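PDB 5DKV: ABC transporter substrate binding protein (Ribose) from Agrobacterium vitis, which probably serves as the periplasmic sugar-binding component of an ABC transporter and holds alpha-D-tagatopyranose in its crystal structure. Local coordinates for residues A[142-154]-A[174-186]. Sequence-based numbering, arbitrary orientation.
Sequences NVLGGEIAARSLA and TTDQREQGFKSEM. With T6T (alpha-D-tagatopyranose), chain E.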
ATOM      1  N   ASN A 142      -2.060   6.474  -5.656  1.00 10.60           N
ATOM      2  CA  ASN A 142      -1.633   6.834  -4.312  1.00  9.94           C
ATOM      3  C   ASN A 142      -1.561   8.325  -4.023  1.00  9.70           C
ATOM      4  O   ASN A 142      -1.739   8.751  -2.873  1.00  9.61           O
ATOM      5  CB  ASN A 142      -0.306   6.155  -4.033  1.00 10.33           C
ATOM      6  CG  ASN A 142      -0.498   4.699  -3.760  1.00 10.47           C
ATOM      7  OD1 ASN A 142      -0.991   4.339  -2.709  1.00  9.97           O
ATOM      8  ND2 ASN A 142      -0.141   3.853  -4.718  1.00 10.06           N
ATOM      9  N   VAL A 143      -1.365   9.138  -5.061  1.00 10.64           N
ATOM     10  CA  VAL A 143      -1.472  10.576  -4.847  1.00 10.03           C
ATOM     11  C   VAL A 143      -2.907  10.944  -4.463  1.00 10.28           C
ATOM     12  O   VAL A 143      -3.113  11.707  -3.505  1.00 11.74           O
ATOM     13  CB  VAL A 143      -1.052  11.386  -6.092  1.00 10.70           C
ATOM     14  CG1 VAL A 143      -1.326  12.870  -5.877  1.00 12.87           C
ATOM     15  CG2 VAL A 143       0.428  11.158  -6.382  1.00 13.55           C
ATOM     16  N   LEU A 144      -3.884  10.407  -5.202  1.00 12.06           N
ATOM     17  CA  LEU A 144      -5.290  10.598  -4.871  1.00 10.38           C
ATOM     18  C   LEU A 144      -5.580  10.136  -3.463  1.00 10.11           C
ATOM     19  O   LEU A 144      -6.327  10.789  -2.749  1.00 12.96           O
ATOM     20  CB  LEU A 144      -6.212   9.853  -5.867  1.00 14.51           C
ATOM     21  CG  LEU A 144      -7.720   9.935  -5.580  1.00 12.84           C
ATOM     22  CD1 LEU A 144      -8.251  11.368  -5.660  1.00 15.60           C
ATOM     23  CD2 LEU A 144      -8.497   9.029  -6.540  1.00 19.20           C
ATOM     24  N   GLY A 145      -5.014   8.996  -3.076  1.00  9.94           N
ATOM     25  CA  GLY A 145      -5.193   8.473  -1.729  1.00 12.26           C
ATOM     26  C   GLY A 145      -4.833   9.504  -0.667  1.00 10.46           C
ATOM     27  O   GLY A 145      -5.542   9.694   0.335  1.00 10.06           O
ATOM     28  N   GLY A 146      -3.720  10.180  -0.905  1.00  8.79           N
ATOM     29  CA  GLY A 146      -3.275  11.247  -0.023  1.00  8.71           C
ATOM     30  C   GLY A 146      -4.215  12.442   0.010  1.00  9.51           C
ATOM     31  O   GLY A 146      -4.452  13.050   1.064  1.00 12.30           O
ATOM     32  N   GLU A 147      -4.722  12.817  -1.163  1.00 10.43           N
ATOM     33  CA  GLU A 147      -5.618  13.957  -1.261  1.00 10.96           C
ATOM     34  C   GLU A 147      -6.915  13.655  -0.524  1.00 11.89           C
ATOM     35  O   GLU A 147      -7.453  14.509   0.197  1.00 12.14           O
ATOM     36  CB  GLU A 147      -5.888  14.299  -2.734  1.00 10.46           C
ATOM     37  CG  GLU A 147      -4.632  14.730  -3.500  1.00 14.13           C
ATOM     38  CD  GLU A 147      -4.869  14.838  -5.017  1.00 19.26           C
ATOM     39  OE1 GLU A 147      -5.609  13.999  -5.592  1.00 17.21           O
ATOM     40  OE2 GLU A 147      -4.311  15.762  -5.643  1.00 18.32           O
ATOM     41  N   ILE A 148      -7.404  12.430  -0.687  1.00 10.95           N
ATOM     42  CA  ILE A 148      -8.595  11.958   0.043  1.00 11.44           C
ATOM     43  C   ILE A 148      -8.384  11.955   1.555  1.00 12.66           C
ATOM     44  O   ILE A 148      -9.239  12.430   2.319  1.00 12.65           O
ATOM     45  CB  ILE A 148      -9.010  10.535  -0.428  1.00 10.61           C
ATOM     46  CG1 ILE A 148      -9.556  10.622  -1.853  1.00 13.23           C
ATOM     47  CG2 ILE A 148     -10.048   9.909   0.523  1.00 17.84           C
ATOM     48  CD1 ILE A 148      -9.868   9.255  -2.517  1.00 21.01           C
ATOM     49  N   ALA A 149      -7.248  11.435   1.998  1.00 13.49           N
ATOM     50  CA  ALA A 149      -6.906  11.486   3.409  1.00 10.90           C
ATOM     51  C   ALA A 149      -6.912  12.913   3.943  1.00 10.15           C
ATOM     52  O   ALA A 149      -7.387  13.163   5.039  1.00 13.39           O
ATOM     53  CB  ALA A 149      -5.577  10.848   3.649  1.00 11.10           C
ATOM     54  N   ALA A 150      -6.387  13.858   3.167  1.00  9.34           N
ATOM     55  CA  ALA A 150      -6.338  15.249   3.619  1.00 11.75           C
ATOM     56  C   ALA A 150      -7.733  15.850   3.756  1.00 10.19           C
ATOM     57  O   ALA A 150      -8.035  16.544   4.749  1.00 13.08           O
ATOM     58  CB  ALA A 150      -5.510  16.075   2.675  1.00 10.78           C
ATOM     59  N   ARG A 151      -8.578  15.613   2.752  1.00 13.42           N
ATOM     60  CA  ARG A 151      -9.936  16.131   2.792  1.00 13.83           C
ATOM     61  C   ARG A 151     -10.714  15.529   3.956  1.00 12.63           C
ATOM     62  O   ARG A 151     -11.487  16.237   4.622  1.00 12.52           O
ATOM     63  CB  ARG A 151     -10.655  15.878   1.453  1.00 15.58           C
ATOM     64  CG  ARG A 151     -10.129  16.753   0.313  1.00 15.79           C
ATOM     65  CD  ARG A 151     -11.020  16.708  -0.923  1.00 20.01           C
ATOM     66  NE  ARG A 151     -10.984  15.428  -1.630  1.00 19.39           N
ATOM     67  CZ  ARG A 151     -10.149  15.131  -2.634  1.00 23.33           C
ATOM     68  NH1 ARG A 151      -9.259  16.017  -3.061  1.00 26.32           N
ATOM     69  NH2 ARG A 151     -10.208  13.942  -3.225  1.00 23.01           N
ATOM     70  N   SER A 152     -10.494  14.240   4.217  1.00 11.61           N
ATOM     71  CA  SER A 152     -11.138  13.553   5.337  1.00 10.98           C
ATOM     72  C   SER A 152     -10.680  14.131   6.678  1.00 11.68           C
ATOM     73  O   SER A 152     -11.497  14.400   7.557  1.00 14.61           O
ATOM     74  CB  SER A 152     -10.854  12.050   5.292  1.00 12.30           C
ATOM     75  OG  SER A 152     -11.347  11.469   4.088  1.00 17.41           O
ATOM     76  N   LEU A 153      -9.373  14.313   6.832  1.00 10.73           N
ATOM     77  CA  LEU A 153      -8.832  14.869   8.067  1.00 11.29           C
ATOM     78  C   LEU A 153      -9.255  16.309   8.232  1.00 13.74           C
ATOM     79  O   LEU A 153      -9.558  16.737   9.343  1.00 13.37           O
ATOM     80  CB  LEU A 153      -7.302  14.748   8.111  1.00 11.58           C
ATOM     81  CG  LEU A 153      -6.629  15.112   9.436  1.00 10.40           C
ATOM     82  CD1 LEU A 153      -7.121  14.217  10.556  1.00 17.09           C
ATOM     83  CD2 LEU A 153      -5.111  15.029   9.312  1.00 12.14           C
ATOM     84  N   ALA A 154      -9.291  17.076   7.141  1.00 13.79           N
ATOM     85  CA  ALA A 154      -9.709  18.465   7.252  1.00 16.06           C
ATOM     86  C   ALA A 154     -11.141  18.528   7.763  1.00 15.30           C
ATOM     87  O   ALA A 154     -11.500  19.404   8.551  1.00 15.00           O
ATOM     88  CB  ALA A 154      -9.582  19.181   5.899  1.00 15.63           C
ATOM     89  N   THR A 174       4.910   4.478  -2.893  1.00 10.77           N
ATOM     90  CA  THR A 174       3.491   4.622  -2.567  1.00  9.35           C
ATOM     91  C   THR A 174       3.264   5.685  -1.489  1.00  9.26           C
ATOM     92  O   THR A 174       2.430   6.575  -1.640  1.00 11.64           O
ATOM     93  CB  THR A 174       2.924   3.316  -2.062  1.00  9.16           C
ATOM     94  OG1 THR A 174       3.820   2.810  -1.072  1.00  9.57           O
ATOM     95  CG2 THR A 174       2.776   2.300  -3.212  1.00 11.94           C
ATOM     96  N   THR A 175       3.981   5.556  -0.379  1.00  9.23           N
ATOM     97  CA  THR A 175       3.789   6.473   0.729  1.00  9.17           C
ATOM     98  C   THR A 175       4.391   7.858   0.454  1.00 10.04           C
ATOM     99  O   THR A 175       3.908   8.848   0.995  1.00 13.13           O
ATOM    100  CB  THR A 175       4.357   5.886   2.014  1.00 12.12           C
ATOM    101  OG1 THR A 175       5.738   5.582   1.820  1.00 14.29           O
ATOM    102  CG2 THR A 175       3.589   4.613   2.419  1.00 12.93           C
ATOM    103  N   ASP A 176       5.404   7.941  -0.410  1.00 13.31           N
ATOM    104  CA  ASP A 176       5.865   9.239  -0.916  1.00 17.29           C
ATOM    105  C   ASP A 176       4.715   9.940  -1.650  1.00 12.66           C
ATOM    106  O   ASP A 176       4.468  11.129  -1.459  1.00 13.11           O
ATOM    107  CB  ASP A 176       7.053   9.073  -1.880  1.00 16.07           C
ATOM    108  CG  ASP A 176       8.394   8.969  -1.175  1.00 24.08           C
ATOM    109  OD1 ASP A 176       8.455   9.057   0.073  1.00 21.28           O
ATOM    110  OD2 ASP A 176       9.402   8.798  -1.903  1.00 23.98           O
ATOM    111  N   GLN A 177       3.994   9.187  -2.484  1.00 11.05           N
ATOM    112  CA  GLN A 177       2.913   9.759  -3.273  1.00  9.95           C
ATOM    113  C   GLN A 177       1.762  10.181  -2.352  1.00 10.30           C
ATOM    114  O   GLN A 177       1.145  11.222  -2.571  1.00 11.32           O
ATOM    115  CB  GLN A 177       2.428   8.773  -4.334  1.00 11.91           C
ATOM    116  CG  GLN A 177       3.343   8.726  -5.541  1.00 10.20           C
ATOM    117  CD  GLN A 177       2.882   7.719  -6.568  1.00 11.14           C
ATOM    118  OE1 GLN A 177       2.473   6.624  -6.212  1.00 12.62           O
ATOM    119  NE2 GLN A 177       2.887   8.114  -7.844  1.00 16.17           N
ATOM    120  N   ARG A 178       1.471   9.377  -1.323  1.00  9.48           N
ATOM    121  CA  ARG A 178       0.398   9.722  -0.405  1.00  9.35           C
ATOM    122  C   ARG A 178       0.734  10.991   0.355  1.00 10.47           C
ATOM    123  O   ARG A 178      -0.121  11.840   0.550  1.00  9.59           O
ATOM    124  CB  ARG A 178       0.127   8.582   0.576  1.00  9.08           C
ATOM    125  CG  ARG A 178      -0.350   7.331  -0.084  1.00  8.98           C
ATOM    126  CD  ARG A 178      -0.376   6.111   0.829  1.00  8.78           C
ATOM    127  NE  ARG A 178      -0.462   4.908  -0.005  1.00  8.78           N
ATOM    128  CZ  ARG A 178      -0.202   3.672   0.390  1.00  8.70           C
ATOM    129  NH1 ARG A 178       0.141   3.412   1.645  1.00  8.62           N
ATOM    130  NH2 ARG A 178      -0.321   2.678  -0.482  1.00  8.76           N
ATOM    131  N   GLU A 179       1.977  11.118   0.792  1.00 10.51           N
ATOM    132  CA  GLU A 179       2.375  12.332   1.493  1.00 11.39           C
ATOM    133  C   GLU A 179       2.298  13.558   0.565  1.00 11.53           C
ATOM    134  O   GLU A 179       1.849  14.629   0.976  1.00 13.42           O
ATOM    135  CB  GLU A 179       3.782  12.184   2.065  1.00 11.14           C
ATOM    136  CG  GLU A 179       4.261  13.465   2.730  1.00 14.94           C
ATOM    137  CD  GLU A 179       5.557  13.289   3.517  1.00 17.57           C
ATOM    138  OE1 GLU A 179       6.013  12.143   3.690  1.00 15.23           O
ATOM    139  OE2 GLU A 179       6.127  14.313   3.959  1.00 14.76           O
ATOM    140  N   GLN A 180       2.741  13.418  -0.678  1.00 10.31           N
ATOM    141  CA  GLN A 180       2.660  14.533  -1.630  1.00 14.48           C
ATOM    142  C   GLN A 180       1.212  14.958  -1.868  1.00 15.52           C
ATOM    143  O   GLN A 180       0.912  16.152  -1.930  1.00 16.23           O
ATOM    144  CB  GLN A 180       3.331  14.177  -2.954  1.00 17.57           C
ATOM    145  CG  GLN A 180       4.864  14.129  -2.885  1.00 23.69           C
ATOM    146  CD  GLN A 180       5.512  15.462  -2.479  1.00 39.37           C
ATOM    147  OE1 GLN A 180       5.294  16.502  -3.111  1.00 32.31           O
ATOM    148  NE2 GLN A 180       6.323  15.423  -1.423  1.00 43.99           N
ATOM    149  N   GLY A 181       0.312  13.989  -2.001  1.00 12.70           N
ATOM    150  CA  GLY A 181      -1.081  14.307  -2.283  1.00 14.28           C
ATOM    151  C   GLY A 181      -1.706  14.965  -1.075  1.00 11.78           C
ATOM    152  O   GLY A 181      -2.476  15.921  -1.180  1.00 12.65           O
ATOM    153  N   PHE A 182      -1.360  14.460   0.103  1.00 11.62           N
ATOM    154  CA  PHE A 182      -1.869  15.034   1.332  1.00 10.80           C
ATOM    155  C   PHE A 182      -1.430  16.491   1.455  1.00 10.58           C
ATOM    156  O   PHE A 182      -2.236  17.364   1.757  1.00 13.11           O
ATOM    157  CB  PHE A 182      -1.369  14.236   2.537  1.00 10.43           C
ATOM    158  CG  PHE A 182      -1.797  14.799   3.869  1.00  9.90           C
ATOM    159  CD1 PHE A 182      -1.029  15.756   4.517  1.00 10.34           C
ATOM    160  CD2 PHE A 182      -2.946  14.324   4.488  1.00 10.04           C
ATOM    161  CE1 PHE A 182      -1.429  16.265   5.757  1.00 11.28           C
ATOM    162  CE2 PHE A 182      -3.346  14.795   5.712  1.00  9.80           C
ATOM    163  CZ  PHE A 182      -2.580  15.782   6.364  1.00 13.13           C
ATOM    164  N   LYS A 183      -0.142  16.749   1.240  1.00 11.34           N
ATOM    165  CA  LYS A 183       0.385  18.099   1.431  1.00 12.81           C
ATOM    166  C   LYS A 183      -0.109  19.078   0.367  1.00 14.57           C
ATOM    167  O   LYS A 183      -0.371  20.255   0.671  1.00 14.38           O
ATOM    168  CB  LYS A 183       1.915  18.091   1.456  1.00 14.37           C
ATOM    169  CG  LYS A 183       2.469  17.517   2.768  1.00 17.75           C
ATOM    170  CD  LYS A 183       3.991  17.537   2.812  1.00 21.05           C
ATOM    171  CE  LYS A 183       4.512  17.219   4.216  1.00 17.52           C
ATOM    172  NZ  LYS A 183       6.002  17.072   4.234  1.00 19.42           N
ATOM    173  N   SER A 184      -0.242  18.608  -0.867  1.00 12.95           N
ATOM    174  CA  SER A 184      -0.754  19.483  -1.914  1.00 15.08           C
ATOM    175  C   SER A 184      -2.224  19.854  -1.651  1.00 13.06           C
ATOM    176  O   SER A 184      -2.646  21.002  -1.870  1.00 13.87           O
ATOM    177  CB  SER A 184      -0.569  18.849  -3.302  1.00 14.50           C
ATOM    178  OG  SER A 184      -1.265  17.632  -3.444  1.00 20.79           O
ATOM    179  N   GLU A 185      -3.013  18.899  -1.177  1.00 13.63           N
ATOM    180  CA  GLU A 185      -4.401  19.195  -0.817  1.00 11.82           C
ATOM    181  C   GLU A 185      -4.446  20.141   0.386  1.00 12.63           C
ATOM    182  O   GLU A 185      -5.162  21.136   0.362  1.00 14.33           O
ATOM    183  CB  GLU A 185      -5.174  17.890  -0.538  1.00 13.01           C
ATOM    184  CG  GLU A 185      -6.598  18.058   0.051  1.00 16.78           C
ATOM    185  CD  GLU A 185      -7.608  18.762  -0.865  1.00 30.85           C
ATOM    186  OE1 GLU A 185      -8.370  19.635  -0.354  1.00 28.21           O
ATOM    187  OE2 GLU A 185      -7.674  18.421  -2.072  1.00 20.25           O
ATOM    188  N   MET A 186      -3.661  19.860   1.427  1.00 13.30           N
ATOM    189  CA  MET A 186      -3.717  20.702   2.623  1.00 14.57           C
ATOM    190  C   MET A 186      -3.271  22.129   2.304  1.00 15.04           C
ATOM    191  O   MET A 186      -3.698  23.078   2.968  1.00 14.70           O
ATOM    192  CB  MET A 186      -2.857  20.127   3.764  1.00 14.14           C
ATOM    193  CG  MET A 186      -3.456  18.930   4.515  1.00 13.11           C
ATOM    194  SD  MET A 186      -5.174  19.285   4.965  1.00 14.40           S
ATOM    195  CE  MET A 186      -5.478  18.088   6.252  1.00 10.80           C
TER
HETATM  196  O3  T6T E 401       0.125   0.585   2.550  1.00  7.37           O
HETATM  197  C3  T6T E 401       0.492  -0.712   2.101  1.00  5.80           C
HETATM  198  C4  T6T E 401       1.211  -0.591   0.827  1.00  6.86           C
HETATM  199  O4  T6T E 401       0.314   0.008  -0.179  1.00  8.07           O
HETATM  200  C5  T6T E 401       2.425   0.213   0.994  1.00  7.27           C
HETATM  201  O5  T6T E 401       3.208   0.246  -0.212  1.00  9.02           O
HETATM  202  C6  T6T E 401       3.357  -0.377   2.038  1.00  7.69           C
HETATM  203  O6  T6T E 401       2.631  -0.540   3.292  1.00  9.00           O
HETATM  204  C2  T6T E 401       1.442  -1.357   3.128  1.00  6.42           C
HETATM  205  O2  T6T E 401       1.763  -2.644   2.657  1.00  9.14           O
HETATM  206  C1  T6T E 401       0.916  -1.421   4.507  1.00  9.55           C
HETATM  207  O1  T6T E 401      -0.256  -2.168   4.589  1.00  8.79           O
HETATM  208  O   HOH W   1       0.143   5.569  -7.404  1.00 18.59           O
HETATM  209  O   HOH W   2      -3.881  18.189  -4.497  1.00 21.91           O
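N142 OD1 is gripped side-on by the guanidinium of R178, accepting from NE at 2.8 Å and from NH2 at 2.9 Å. The amide oxygen lies in the guanidinium plane, yet both nitrogens reach it from one face of the amide, 34° out of the carbonyl plane. The R178 chain runs extended from CG to NE, and with the guanidinium steadied by N142, and by A227 O at NH1, NH2 donates to O4 of the tagatopyranose (2.8 Å) and NH1 to O3. N142 thus stands in the second shell, consistent with it orienting a sugar-binding arginine, while T174, whose CB lies over one guanidinium face, binds the sugar's O5 through OG1. A water joins N142 N and ND2 to Q177 OE1. These helices belong to one lobe of the two-lobed periplasmic binding protein fold, and R178 reaches from this lobe into the cleft that holds the sugar. Behind the pocket, G146 and G181 let the helix axes approach to 6.3 Å at a crossing angle of -44°. Backbones meet directly there through CA-H...O contacts, among them G146 CA to R178 O (3.3 Å) and G181 CA to V143 O. Further along, F182 is a knob among G146, A149, A150 and L153: CG anti to the backbone N (chi1 177°) sends the ring past A150 CB, with L153 CD2 in plane at its edge and M186 CG over one face, toward the rim. M186 CE packs 3.3 Å from A150 O. On the outer side R151 NH1 forms a salt bridge with E185 OE2 (3.0 Å) from above the carboxylate plane, while H189 NE2 hydrogen-bonds E185 OE1.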